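Long-range contacts in choline dehydrogenase and related flavoproteins (Aspergillus oryzae, PDB 3Q9T), which oxidises formate, as a member of the glucose-methanol-choline oxidoreductase family with 8-formyl-FAD at its catalytic site: residues Val33-Ala38 / Ile221-Glu226; His407-Lys412 / Ser483-Glu488; Thr512-Leu517 / Asp542-Pro547. All blocks are in the same frame, centred on the assembly; numbering follows the deposited sequence. Where two conformers were deposited one is given.

Contact 1 of 3, residues Val33-Ala38 / Ile221-Glu226; sequences VLIVEA and ITIVPE. With FAY ([(2R,3S,4R,5R)-5-(6-amino-9H-purin-9-yl)-3,4-dihydroxytetrahydrofuran-2-yl]methyl (2R,3S,4S)-5-(8-formyl-7-methyl-2,4-dioxo-3,4-dihydrobenzo[g]pteridin-10(2H)-yl)-2,3,4-trihydroxypentyl dihydrogen diphosphate), chain D.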
loop_
_atom_site.group_PDB
_atom_site.type_symbol
_atom_site.label_atom_id
_atom_site.label_comp_id
_atom_site.label_asym_id
_atom_site.label_seq_id
_atom_site.Cartn_x
_atom_site.Cartn_y
_atom_site.Cartn_z
ATOM N N VAL A 33 -26.122 30.566 17.144
ATOM C CA VAL A 33 -25.462 29.346 16.693
ATOM C C VAL A 33 -24.012 29.650 16.320
ATOM O O VAL A 33 -23.721 30.612 15.575
ATOM C CB VAL A 33 -26.193 28.736 15.452
ATOM C CG1 VAL A 33 -25.592 27.375 15.048
ATOM C CG2 VAL A 33 -27.689 28.602 15.707
ATOM N N LEU A 34 -23.102 28.831 16.838
ATOM C CA LEU A 34 -21.696 28.912 16.443
ATOM C C LEU A 34 -21.326 27.697 15.606
ATOM O O LEU A 34 -21.700 26.582 15.946
ATOM C CB LEU A 34 -20.777 28.972 17.670
ATOM C CG LEU A 34 -19.287 28.677 17.417
ATOM C CD1 LEU A 34 -18.597 29.861 16.738
ATOM C CD2 LEU A 34 -18.581 28.326 18.716
ATOM N N ILE A 35 -20.597 27.921 14.510
ATOM C CA ILE A 35 -19.961 26.835 13.769
ATOM C C ILE A 35 -18.427 26.947 13.777
ATOM O O ILE A 35 -17.875 27.913 13.271
ATOM C CB ILE A 35 -20.416 26.799 12.292
ATOM C CG1 ILE A 35 -21.943 26.799 12.202
ATOM C CG2 ILE A 35 -19.833 25.571 11.595
ATOM C CD1 ILE A 35 -22.474 27.102 10.812
ATOM N N VAL A 36 -17.747 25.952 14.340
ATOM C CA VAL A 36 -16.292 25.847 14.195
ATOM C C VAL A 36 -15.938 24.866 13.078
ATOM O O VAL A 36 -16.597 23.845 12.898
ATOM C CB VAL A 36 -15.568 25.465 15.517
ATOM C CG1 VAL A 36 -15.752 26.560 16.570
ATOM C CG2 VAL A 36 -16.034 24.120 16.041
ATOM N N GLU A 37 -14.900 25.206 12.320
ATOM C CA GLU A 37 -14.560 24.516 11.083
ATOM C C GLU A 37 -13.077 24.702 10.815
ATOM O O GLU A 37 -12.571 25.824 10.896
ATOM C CB GLU A 37 -15.346 25.113 9.918
ATOM C CG GLU A 37 -14.864 24.694 8.555
ATOM C CD GLU A 37 -14.827 23.181 8.392
ATOM O OE1 GLU A 37 -15.748 22.501 8.884
ATOM O OE2 GLU A 37 -13.868 22.673 7.786
ATOM N N ALA A 38 -12.395 23.601 10.497
ATOM C CA ALA A 38 -10.956 23.614 10.208
ATOM C C ALA A 38 -10.589 24.338 8.905
ATOM O O ALA A 38 -9.555 24.990 8.830
ATOM C CB ALA A 38 -10.406 22.185 10.200
ATOM N N ILE A 221 -25.901 33.153 13.135
ATOM C CA ILE A 221 -24.859 32.138 13.033
ATOM C C ILE A 221 -23.495 32.789 13.029
ATOM O O ILE A 221 -23.199 33.602 12.156
ATOM C CB ILE A 221 -24.979 31.283 11.750
ATOM C CG1 ILE A 221 -26.346 30.595 11.694
ATOM C CG2 ILE A 221 -23.850 30.265 11.708
ATOM C CD1 ILE A 221 -26.562 29.714 10.480
ATOM N N THR A 222 -22.674 32.451 14.017
ATOM C CA THR A 222 -21.283 32.882 13.996
ATOM C C THR A 222 -20.446 31.791 13.339
ATOM O O THR A 222 -20.452 30.632 13.767
ATOM C CB THR A 222 -20.730 33.227 15.407
ATOM O OG1 THR A 222 -21.490 34.302 15.973
ATOM C CG2 THR A 222 -19.267 33.667 15.322
ATOM N N ILE A 223 -19.748 32.148 12.270
ATOM C CA ILE A 223 -18.876 31.170 11.646
ATOM C C ILE A 223 -17.389 31.419 11.907
ATOM O O ILE A 223 -16.819 32.425 11.477
ATOM C CB ILE A 223 -19.164 30.999 10.150
ATOM C CG1 ILE A 223 -20.645 30.664 9.953
ATOM C CG2 ILE A 223 -18.309 29.872 9.600
ATOM C CD1 ILE A 223 -21.134 30.771 8.519
ATOM N N VAL A 224 -16.773 30.475 12.610
ATOM C CA VAL A 224 -15.336 30.530 12.889
ATOM C C VAL A 224 -14.615 29.427 12.110
ATOM O O VAL A 224 -14.589 28.271 12.531
ATOM C CB VAL A 224 -15.047 30.402 14.392
ATOM C CG1 VAL A 224 -13.540 30.375 14.661
ATOM C CG2 VAL A 224 -15.708 31.545 15.149
ATOM N N PRO A 225 -14.078 29.786 10.936
ATOM C CA PRO A 225 -13.320 28.910 10.047
ATOM C C PRO A 225 -11.850 28.896 10.458
ATOM O O PRO A 225 -11.459 29.663 11.342
ATOM C CB PRO A 225 -13.457 29.611 8.698
ATOM C CG PRO A 225 -13.508 31.082 9.056
ATOM C CD PRO A 225 -14.228 31.147 10.382
ATOM N N GLU A 226 -11.047 28.049 9.821
ATOM C CA GLU A 226 -9.608 27.987 10.102
ATOM C C GLU A 226 -9.280 27.713 11.568
ATOM O O GLU A 226 -8.313 28.260 12.075
ATOM C CB GLU A 226 -8.906 29.289 9.723
ATOM C CG GLU A 226 -9.293 29.863 8.388
ATOM C CD GLU A 226 -8.302 29.525 7.319
ATOM O OE1 GLU A 226 -7.777 28.389 7.340
ATOM O OE2 GLU A 226 -8.039 30.400 6.465
HETATM P P FAY D . -20.459 14.561 6.748
HETATM N N1 FAY D . -21.981 11.101 -1.791
HETATM C C2 FAY D . -23.001 11.253 -2.727
HETATM O O2 FAY D . -24.173 11.192 -2.374
HETATM N N3 FAY D . -22.747 11.923 -3.905
HETATM C C4 FAY D . -21.468 11.916 -4.403
HETATM O O4 FAY D . -21.333 11.800 -5.636
HETATM N N5 FAY D . -19.132 11.759 -3.940
HETATM C C6 FAY D . -16.863 12.159 -3.483
HETATM C C7 FAY D . -15.825 12.402 -2.600
HETATM C C8 FAY D . -16.074 12.383 -1.223
HETATM O O8 FAY D . -15.226 13.021 0.866
HETATM C C9 FAY D . -17.390 12.243 -0.762
HETATM P PA FAY D . -18.160 16.120 6.212
HETATM C "C1'" FAY D . -20.064 11.648 0.304
HETATM C C10 FAY D . -20.673 11.321 -2.154
HETATM N N10 FAY D . -19.700 11.566 -1.181
HETATM N N1A FAY D . -11.375 20.487 13.594
HETATM O O1A FAY D . -16.780 15.720 5.806
HETATM C C1B FAY D . -14.633 19.412 9.619
HETATM O O1P FAY D . -21.277 15.721 7.263
HETATM C "C2'" FAY D . -20.597 13.047 0.691
HETATM O "O2'" FAY D . -19.764 13.985 0.108
HETATM C C2A FAY D . -12.235 21.357 12.949
HETATM O O2A FAY D . -18.997 16.648 5.087
HETATM C C2B FAY D . -14.257 19.083 8.185
HETATM O O2B FAY D . -13.387 20.037 7.603
HETATM O O2P FAY D . -20.723 13.305 7.559
HETATM C "C3'" FAY D . -20.867 13.461 2.175
HETATM O "O3'" FAY D . -20.499 14.795 2.519
HETATM N N3A FAY D . -13.033 20.912 11.907
HETATM C C3B FAY D . -15.611 19.095 7.511
HETATM O O3B FAY D . -15.948 20.425 7.202
HETATM O O3P FAY D . -18.889 14.887 6.910
HETATM C "C4'" FAY D . -20.276 12.552 3.223
HETATM O "O4'" FAY D . -20.662 11.232 2.852
HETATM C C4A FAY D . -12.973 19.611 11.523
HETATM C C4B FAY D . -16.556 18.644 8.598
HETATM O O4B FAY D . -15.851 18.741 9.824
HETATM C C4X FAY D . -20.426 11.604 -3.511
HETATM C "C5'" FAY D . -20.783 12.934 4.635
HETATM O "O5'" FAY D . -20.657 14.269 5.147
HETATM C C5A FAY D . -12.120 18.719 12.168
HETATM C C5B FAY D . -17.044 17.229 8.356
HETATM O O5B FAY D . -18.023 17.277 7.347
HETATM C C5X FAY D . -18.121 11.803 -3.005
HETATM C C6A FAY D . -11.307 19.159 13.210
HETATM N N6A FAY D . -10.415 18.326 13.764
HETATM N N7A FAY D . -12.271 17.509 11.590
HETATM C C7M FAY D . -14.424 12.489 -3.156
HETATM C C8A FAY D . -13.195 17.600 10.611
HETATM C C8M FAY D . -15.074 13.017 -0.336
HETATM C C9A FAY D . -18.420 11.902 -1.637
HETATM N N9A FAY D . -13.631 18.892 10.556
HETATM O O HOH W 1 -7.084 25.278 7.579
#

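Contact 2 of 3, residues His407-Lys412 / Ser483-Glu488; sequences HFPTPK and SEYPWE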
loop_
_atom_site.group_PDB
_atom_site.type_symbol
_atom_site.label_atom_id
_atom_site.label_comp_id
_atom_site.label_asym_id
_atom_site.label_seq_id
_atom_site.Cartn_x
_atom_site.Cartn_y
_atom_site.Cartn_z
ATOM N N HIS A 407 -3.711 4.729 -9.727
ATOM C CA HIS A 407 -2.335 4.329 -10.041
ATOM C C HIS A 407 -1.962 4.366 -11.505
ATOM O O HIS A 407 -0.839 4.029 -11.842
ATOM C CB HIS A 407 -1.994 2.961 -9.431
ATOM C CG HIS A 407 -1.962 2.977 -7.936
ATOM N ND1 HIS A 407 -0.863 3.396 -7.218
ATOM C CD2 HIS A 407 -2.914 2.672 -7.020
ATOM C CE1 HIS A 407 -1.127 3.320 -5.925
ATOM N NE2 HIS A 407 -2.368 2.891 -5.778
ATOM N N PHE A 408 -2.899 4.783 -12.366
ATOM C CA PHE A 408 -2.663 4.834 -13.811
ATOM C C PHE A 408 -2.547 6.261 -14.300
ATOM O O PHE A 408 -3.300 7.128 -13.876
ATOM C CB PHE A 408 -3.782 4.142 -14.576
ATOM C CG PHE A 408 -4.116 2.769 -14.052
ATOM C CD1 PHE A 408 -3.126 1.955 -13.520
ATOM C CD2 PHE A 408 -5.430 2.298 -14.080
ATOM C CE1 PHE A 408 -3.440 0.675 -13.044
ATOM C CE2 PHE A 408 -5.752 1.036 -13.599
ATOM C CZ PHE A 408 -4.751 0.221 -13.083
ATOM N N PRO A 409 -1.596 6.514 -15.200
ATOM C CA PRO A 409 -1.507 7.884 -15.704
ATOM C C PRO A 409 -2.741 8.253 -16.524
ATOM O O PRO A 409 -3.524 7.390 -16.950
ATOM C CB PRO A 409 -0.240 7.872 -16.574
ATOM C CG PRO A 409 0.027 6.441 -16.875
ATOM C CD PRO A 409 -0.572 5.621 -15.767
ATOM N N THR A 410 -2.924 9.546 -16.726
ATOM C CA THR A 410 -3.985 10.017 -17.593
ATOM C C THR A 410 -3.569 9.791 -19.034
ATOM O O THR A 410 -2.489 10.229 -19.442
ATOM C CB THR A 410 -4.246 11.501 -17.377
ATOM O OG1 THR A 410 -4.638 11.716 -16.011
ATOM C CG2 THR A 410 -5.346 11.973 -18.316
ATOM N N PRO A 411 -4.414 9.098 -19.815
ATOM C CA PRO A 411 -4.028 8.877 -21.211
ATOM C C PRO A 411 -3.842 10.212 -21.934
ATOM O O PRO A 411 -4.529 11.181 -21.620
ATOM C CB PRO A 411 -5.216 8.097 -21.798
ATOM C CG PRO A 411 -5.939 7.530 -20.618
ATOM C CD PRO A 411 -5.733 8.517 -19.499
ATOM N N LYS A 412 -2.918 10.244 -22.886
ATOM C CA LYS A 412 -2.582 11.460 -23.613
ATOM C C LYS A 412 -3.549 11.767 -24.759
ATOM O O LYS A 412 -3.712 12.931 -25.129
ATOM C CB LYS A 412 -1.151 11.365 -24.145
ATOM C CG LYS A 412 -0.090 11.250 -23.052
ATOM C CD LYS A 412 1.272 10.888 -23.625
ATOM C CE LYS A 412 2.331 10.844 -22.535
ATOM N NZ LYS A 412 2.436 12.157 -21.835
ATOM N N SER A 483 -10.860 0.222 -26.860
ATOM C CA SER A 483 -9.907 -0.583 -26.092
ATOM C C SER A 483 -10.042 -0.423 -24.575
ATOM O O SER A 483 -10.755 0.463 -24.103
ATOM C CB SER A 483 -8.466 -0.302 -26.548
ATOM O OG SER A 483 -8.091 1.031 -26.262
ATOM N N GLU A 484 -9.384 -1.316 -23.830
ATOM C CA GLU A 484 -9.366 -1.287 -22.370
ATOM C C GLU A 484 -8.125 -0.525 -21.939
ATOM O O GLU A 484 -7.058 -0.704 -22.508
ATOM C CB GLU A 484 -9.282 -2.705 -21.786
ATOM C CG GLU A 484 -10.436 -3.644 -22.140
ATOM C CD GLU A 484 -10.356 -4.976 -21.384
ATOM O OE1 GLU A 484 -10.344 -4.961 -20.128
ATOM O OE2 GLU A 484 -10.285 -6.037 -22.048
ATOM N N TYR A 485 -8.259 0.324 -20.931
ATOM C CA TYR A 485 -7.114 1.036 -20.403
ATOM C C TYR A 485 -6.972 0.645 -18.946
ATOM O O TYR A 485 -7.966 0.578 -18.231
ATOM C CB TYR A 485 -7.326 2.534 -20.537
ATOM C CG TYR A 485 -6.174 3.341 -20.005
ATOM C CD1 TYR A 485 -5.044 3.575 -20.778
ATOM C CD2 TYR A 485 -6.212 3.867 -18.721
ATOM C CE1 TYR A 485 -3.988 4.307 -20.284
ATOM C CE2 TYR A 485 -5.166 4.602 -18.219
ATOM C CZ TYR A 485 -4.055 4.823 -19.003
ATOM O OH TYR A 485 -3.011 5.556 -18.485
ATOM N N PRO A 486 -5.739 0.376 -18.492
ATOM C CA PRO A 486 -4.477 0.419 -19.239
ATOM C C PRO A 486 -4.038 -0.938 -19.785
ATOM O O PRO A 486 -3.003 -1.005 -20.446
ATOM C CB PRO A 486 -3.479 0.865 -18.179
ATOM C CG PRO A 486 -3.987 0.194 -16.930
ATOM C CD PRO A 486 -5.507 0.209 -17.046
ATOM N N TRP A 487 -4.776 -1.996 -19.477
ATOM C CA TRP A 487 -4.540 -3.317 -20.061
ATOM C C TRP A 487 -5.843 -4.057 -19.898
ATOM O O TRP A 487 -6.814 -3.468 -19.440
ATOM C CB TRP A 487 -3.402 -4.061 -19.350
ATOM C CG TRP A 487 -3.509 -4.011 -17.863
ATOM C CD1 TRP A 487 -4.420 -4.660 -17.087
ATOM C CD2 TRP A 487 -2.674 -3.270 -16.970
ATOM N NE1 TRP A 487 -4.206 -4.366 -15.764
ATOM C CE2 TRP A 487 -3.140 -3.517 -15.664
ATOM C CE3 TRP A 487 -1.584 -2.420 -17.146
ATOM C CZ2 TRP A 487 -2.549 -2.936 -14.527
ATOM C CZ3 TRP A 487 -0.998 -1.847 -16.023
ATOM C CH2 TRP A 487 -1.483 -2.112 -14.731
ATOM N N GLU A 488 -5.869 -5.335 -20.264
ATOM C CA GLU A 488 -7.109 -6.094 -20.294
ATOM C C GLU A 488 -7.511 -6.576 -18.910
ATOM O O GLU A 488 -6.672 -7.062 -18.150
ATOM C CB GLU A 488 -6.970 -7.317 -21.203
ATOM C CG GLU A 488 -6.592 -7.009 -22.634
ATOM C CD GLU A 488 -5.840 -8.167 -23.284
ATOM O OE1 GLU A 488 -6.506 -9.097 -23.805
ATOM O OE2 GLU A 488 -4.582 -8.150 -23.255
#

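Contact 3 of 3, residues Thr512-Leu517 / Asp542-Pro547; sequences TGTARL and DASVIP. With FAY ([(2R,3S,4R,5R)-5-(6-amino-9H-purin-9-yl)-3,4-dihydroxytetrahydrofuran-2-yl]methyl (2R,3S,4S)-5-(8-formyl-7-methyl-2,4-dioxo-3,4-dihydrobenzo[g]pteridin-10(2H)-yl)-2,3,4-trihydroxypentyl dihydrogen diphosphate), chain D.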
loop_
_atom_site.group_PDB
_atom_site.type_symbol
_atom_site.label_atom_id
_atom_site.label_comp_id
_atom_site.label_asym_id
_atom_site.label_seq_id
_atom_site.Cartn_x
_atom_site.Cartn_y
_atom_site.Cartn_z
ATOM N N THR A 512 -19.005 5.354 6.672
ATOM C CA THR A 512 -20.075 5.548 7.649
ATOM C C THR A 512 -19.806 4.746 8.930
ATOM O O THR A 512 -18.865 3.951 8.983
ATOM C CB THR A 512 -21.441 5.040 7.105
ATOM O OG1 THR A 512 -21.375 3.619 6.888
ATOM C CG2 THR A 512 -21.838 5.746 5.802
ATOM N N GLY A 513 -20.617 4.979 9.965
ATOM C CA GLY A 513 -20.809 3.996 11.018
ATOM C C GLY A 513 -20.062 4.117 12.329
ATOM O O GLY A 513 -20.361 3.391 13.284
ATOM N N THR A 514 -19.104 5.036 12.389
ATOM C CA THR A 514 -18.157 5.074 13.500
ATOM C C THR A 514 -18.685 5.662 14.807
ATOM O O THR A 514 -17.951 5.743 15.782
ATOM C CB THR A 514 -16.910 5.854 13.101
ATOM O OG1 THR A 514 -17.319 7.125 12.572
ATOM C CG2 THR A 514 -16.131 5.069 12.044
ATOM N N ALA A 515 -19.937 6.098 14.830
ATOM C CA ALA A 515 -20.555 6.497 16.091
ATOM C C ALA A 515 -22.052 6.279 15.946
ATOM O O ALA A 515 -22.844 7.197 16.079
ATOM C CB ALA A 515 -20.227 7.948 16.429
ATOM N N ARG A 516 -22.421 5.030 15.700
ATOM C CA ARG A 516 -23.697 4.720 15.110
ATOM C C ARG A 516 -24.895 4.869 16.032
ATOM O O ARG A 516 -24.810 4.660 17.253
ATOM C CB ARG A 516 -23.677 3.310 14.530
ATOM C CG ARG A 516 -23.723 2.199 15.566
ATOM C CD ARG A 516 -23.489 0.856 14.878
ATOM N NE ARG A 516 -23.446 -0.234 15.829
ATOM C CZ ARG A 516 -23.294 -1.507 15.494
ATOM N NH1 ARG A 516 -23.156 -1.851 14.217
ATOM N NH2 ARG A 516 -23.271 -2.432 16.442
ATOM N N LEU A 517 -26.013 5.242 15.420
ATOM C CA LEU A 517 -27.252 5.292 16.162
ATOM C C LEU A 517 -27.544 3.900 16.723
ATOM O O LEU A 517 -27.224 2.868 16.113
ATOM C CB LEU A 517 -28.391 5.850 15.307
ATOM C CG LEU A 517 -29.299 4.898 14.542
ATOM C CD1 LEU A 517 -30.097 4.129 15.540
ATOM C CD2 LEU A 517 -30.218 5.686 13.645
ATOM N N ASP A 542 -23.878 13.404 11.530
ATOM C CA ASP A 542 -23.024 13.197 10.366
ATOM C C ASP A 542 -23.019 11.706 10.003
ATOM O O ASP A 542 -23.715 10.898 10.646
ATOM C CB ASP A 542 -21.598 13.751 10.584
ATOM C CG ASP A 542 -20.825 13.008 11.660
ATOM O OD1 ASP A 542 -21.064 11.799 11.833
ATOM O OD2 ASP A 542 -19.968 13.635 12.336
ATOM N N ALA A 543 -22.218 11.332 9.007
ATOM C CA ALA A 543 -22.247 9.961 8.479
ATOM C C ALA A 543 -21.826 8.861 9.473
ATOM O O ALA A 543 -22.008 7.671 9.192
ATOM C CB ALA A 543 -21.439 9.867 7.203
ATOM N N SER A 544 -21.275 9.232 10.628
ATOM C CA SER A 544 -20.803 8.202 11.572
ATOM C C SER A 544 -21.967 7.601 12.329
ATOM O O SER A 544 -21.867 6.571 12.998
ATOM C CB SER A 544 -19.756 8.769 12.537
ATOM O OG SER A 544 -20.219 9.933 13.181
ATOM N N VAL A 545 -23.088 8.283 12.189
ATOM C CA VAL A 545 -24.313 7.955 12.855
ATOM C C VAL A 545 -25.021 6.804 12.138
ATOM O O VAL A 545 -25.717 5.998 12.765
ATOM C CB VAL A 545 -25.165 9.240 12.901
ATOM C CG1 VAL A 545 -26.587 9.004 12.473
ATOM C CG2 VAL A 545 -25.048 9.895 14.263
ATOM N N ILE A 546 -24.800 6.722 10.829
ATOM C CA ILE A 546 -25.449 5.745 9.940
ATOM C C ILE A 546 -25.159 4.287 10.297
ATOM O O ILE A 546 -24.014 3.845 10.255
ATOM C CB ILE A 546 -25.070 6.029 8.476
ATOM C CG1 ILE A 546 -25.588 7.417 8.082
ATOM C CG2 ILE A 546 -25.626 4.967 7.547
ATOM C CD1 ILE A 546 -25.052 7.935 6.724
ATOM N N PRO A 547 -26.208 3.537 10.669
ATOM C CA PRO A 547 -26.055 2.175 11.203
ATOM C C PRO A 547 -26.008 1.048 10.143
ATOM O O PRO A 547 -25.522 -0.036 10.439
ATOM C CB PRO A 547 -27.293 2.017 12.088
ATOM C CG PRO A 547 -28.327 2.855 11.393
ATOM C CD PRO A 547 -27.603 4.015 10.746
HETATM P P FAY D . -20.459 14.561 6.748
HETATM N N1 FAY D . -21.981 11.101 -1.791
HETATM C C2 FAY D . -23.001 11.253 -2.727
HETATM O O2 FAY D . -24.173 11.192 -2.374
HETATM N N3 FAY D . -22.747 11.923 -3.905
HETATM C C4 FAY D . -21.468 11.916 -4.403
HETATM O O4 FAY D . -21.333 11.800 -5.636
HETATM N N5 FAY D . -19.132 11.759 -3.940
HETATM C C6 FAY D . -16.863 12.159 -3.483
HETATM C C7 FAY D . -15.825 12.402 -2.600
HETATM C C8 FAY D . -16.074 12.383 -1.223
HETATM O O8 FAY D . -15.226 13.021 0.866
HETATM C C9 FAY D . -17.390 12.243 -0.762
HETATM P PA FAY D . -18.160 16.120 6.212
HETATM C "C1'" FAY D . -20.064 11.648 0.304
HETATM C C10 FAY D . -20.673 11.321 -2.154
HETATM N N10 FAY D . -19.700 11.566 -1.181
HETATM N N1A FAY D . -11.375 20.487 13.594
HETATM O O1A FAY D . -16.780 15.720 5.806
HETATM C C1B FAY D . -14.633 19.412 9.619
HETATM O O1P FAY D . -21.277 15.721 7.263
HETATM C "C2'" FAY D . -20.597 13.047 0.691
HETATM O "O2'" FAY D . -19.764 13.985 0.108
HETATM C C2A FAY D . -12.235 21.357 12.949
HETATM O O2A FAY D . -18.997 16.648 5.087
HETATM C C2B FAY D . -14.257 19.083 8.185
HETATM O O2B FAY D . -13.387 20.037 7.603
HETATM O O2P FAY D . -20.723 13.305 7.559
HETATM C "C3'" FAY D . -20.867 13.461 2.175
HETATM O "O3'" FAY D . -20.499 14.795 2.519
HETATM N N3A FAY D . -13.033 20.912 11.907
HETATM C C3B FAY D . -15.611 19.095 7.511
HETATM O O3B FAY D . -15.948 20.425 7.202
HETATM O O3P FAY D . -18.889 14.887 6.910
HETATM C "C4'" FAY D . -20.276 12.552 3.223
HETATM O "O4'" FAY D . -20.662 11.232 2.852
HETATM C C4A FAY D . -12.973 19.611 11.523
HETATM C C4B FAY D . -16.556 18.644 8.598
HETATM O O4B FAY D . -15.851 18.741 9.824
HETATM C C4X FAY D . -20.426 11.604 -3.511
HETATM C "C5'" FAY D . -20.783 12.934 4.635
HETATM O "O5'" FAY D . -20.657 14.269 5.147
HETATM C C5A FAY D . -12.120 18.719 12.168
HETATM C C5B FAY D . -17.044 17.229 8.356
HETATM O O5B FAY D . -18.023 17.277 7.347
HETATM C C5X FAY D . -18.121 11.803 -3.005
HETATM C C6A FAY D . -11.307 19.159 13.210
HETATM N N6A FAY D . -10.415 18.326 13.764
HETATM N N7A FAY D . -12.271 17.509 11.590
HETATM C C7M FAY D . -14.424 12.489 -3.156
HETATM C C8A FAY D . -13.195 17.600 10.611
HETATM C C8M FAY D . -15.074 13.017 -0.336
HETATM C C9A FAY D . -18.420 11.902 -1.637
HETATM N N9A FAY D . -13.631 18.892 10.556
HETATM O O HOH W 2 -22.833 2.004 8.655
HETATM O O HOH W 3 -23.185 -0.389 11.833
#

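Contact 1 of 3, residues Val33-Ala38 / Ile221-Glu226
Thr222 N donates to Val33 O at 2.6 Å, the shortest bond of a ladder that runs along both segments. Next, Ile35 N donates to Thr222 O at 2.8 Å in an almost straight bond (172°), and Leu34 CA adds a weaker CA-H...O contact to the same oxygen. Val224 N then reaches Ile35 O at 2.9 Å, and a weak bond from Glu37 N to Val224 O follows. Strands 33-36 and 221-224 thus run parallel, Ile35 using both its N and its O to bracket Ile223. On the face bearing Val33, Ile35, Ile221 and Ile223, the CD1 tip of Ile35 meets Ile221 CG2 at 3.6 Å and also lies beside CG1 of Ile223; helix 16-25 covers Val33 and Ile35 here. On the other face Leu34 CD1 touches Val224 CG2 at 3.7 Å, with Phe256 packed on Leu34 and Val36. This is the edge of a five-stranded parallel Rossmann-type sheet, in which 221-224 is an outermost strand and 33-36 lies next to it. As in other dinucleotide-binding folds, an acid just past the second strand holds the adenosine ribose: Glu37 OE1 accepts from FAY O3B and Glu37 OE2 from FAY O2B, each at 2.7 Å. Its CG lies anti to the backbone N (chi1 167°), and a bend at chi2 (55°) turns the carboxylate onto the sugar, while Gly39 N also bonds OE2. Past the strands, one water donates to both Ala38 O and Glu226 OE1, bridging the last residues of the two segments.

Contact 2 of 3, residues His407-Lys412 / Ser483-Glu488
Tyr485 drives its ring between prolines of both segments. From CB, the chain leaves with CG anti to the backbone N (chi1 180°), which carries the ring straight toward residues 408-411. Over one face of that ring sits Pro411, whose CG lies 3.7 Å from the Tyr485 ring centroid in a CH-pi contact. The opposite face is covered by CB of Pro486, the next residue along, which follows Tyr485 through a cis peptide bond. Further out, Tyr485 CE2 approaches Phe408 CB at 3.9 Å. At the tip, the hydroxyl donates to Pro409 O, which lies at the edge of the ring near its plane; the modelled separation of Tyr485 OH and Pro409 O, 2.4 Å, is so short that its exact value is doubtful. The ring of Pro409 also touches this hydroxyl, its CG 3.6 Å from Tyr485 OH. Pro486 serves a second aromatic: its CG stands 3.6 Å above the centroid of the Phe408 ring, only 3° off the normal, while CD reaches Phe408 CE2. Trp487 closes this end, its CH2 being 3.8 Å from Phe408 CE1, with the two ring planes at 71°. The interleaving of prolines and aromatics lies near the surface at the subunit interface, where Pro409 packs on Trp487 of the second subunit and Trp487 on its Pro409. Within the chain, the contact joins the loop between strands 392-397 and 415-423 to strand 481-485, which pairs antiparallel with strand 308-316, and to the residues just after it, while helix 494-504 offers Arg504 to both Phe408 and Trp487.

Contact 3 of 3, residues Thr512-Leu517 / Asp542-Pro547
Gly513 N donates to Ala543 O at 3.1 Å, the first of three bonds in which every second amide of 513-517 finds the next carbonyl of 543-545. Ala515 N follows, reaching Ser544 O at 2.7 Å from well above the carbonyl plane. Leu517 N meets Val545 O at 2.8 Å in that carbonyl's plane, on a lone pair. With its positive phi (99°), Gly513 brings a CA-H up to Ile546 O, Gly513 CA lying 3.3 Å from that oxygen. Alongside, Thr512 CG2 packs on Ile546 CD1 at 4.0 Å. Residues 542-547 follow strand 538-540, the last of the parallel Rossmann-type sheet, and present Ala543 N to FAY O2P at 2.9 Å, on the phosphate next to the ribityl chain. An Asx turn shapes them: Asp542 OD1 accepts from Ser544 N at 2.8 Å, and the Ser544 hydroxyl donates to that same OD1. Behind Asp542, Gly267 N and Thr271 OG1 both bond its OD2, so its carboxylate is fixed at both oxygens. Farther out, two waters join the segments. One donates to both Thr512 OG1, which also bonds Met305 O, and Ile546 O. The other lies in the guanidinium plane of Arg516, accepting from NH1 at 2.8 Å and donating to Pro547 O, while Arg516 NH2 turns to Gln523 O.

How the contacts relate
Followed from the N terminus, the chain closes three loops one after another, none nested and none crossing. Contact 1 opens at 33-38 and closes at 221-226, with 182 residues between, completing one edge of the parallel nucleotide-binding sheet. Contact 2 encloses 70 residues and ties a loop of the large mixed sheet to its strand 481-485, at the dimer interface. Contact 3, the shortest with 24 intervening residues, joins the loops on either side of strand 538-540, at the other edge of the parallel sheet. Contacts 1 and 3 approach to about 10 Å between nearest atoms and share FAY, one at the adenosine ribose, the other at a phosphate; nearest atoms of contact 2 are about 26 Å from contact 1 and about 21 Å from contact 3.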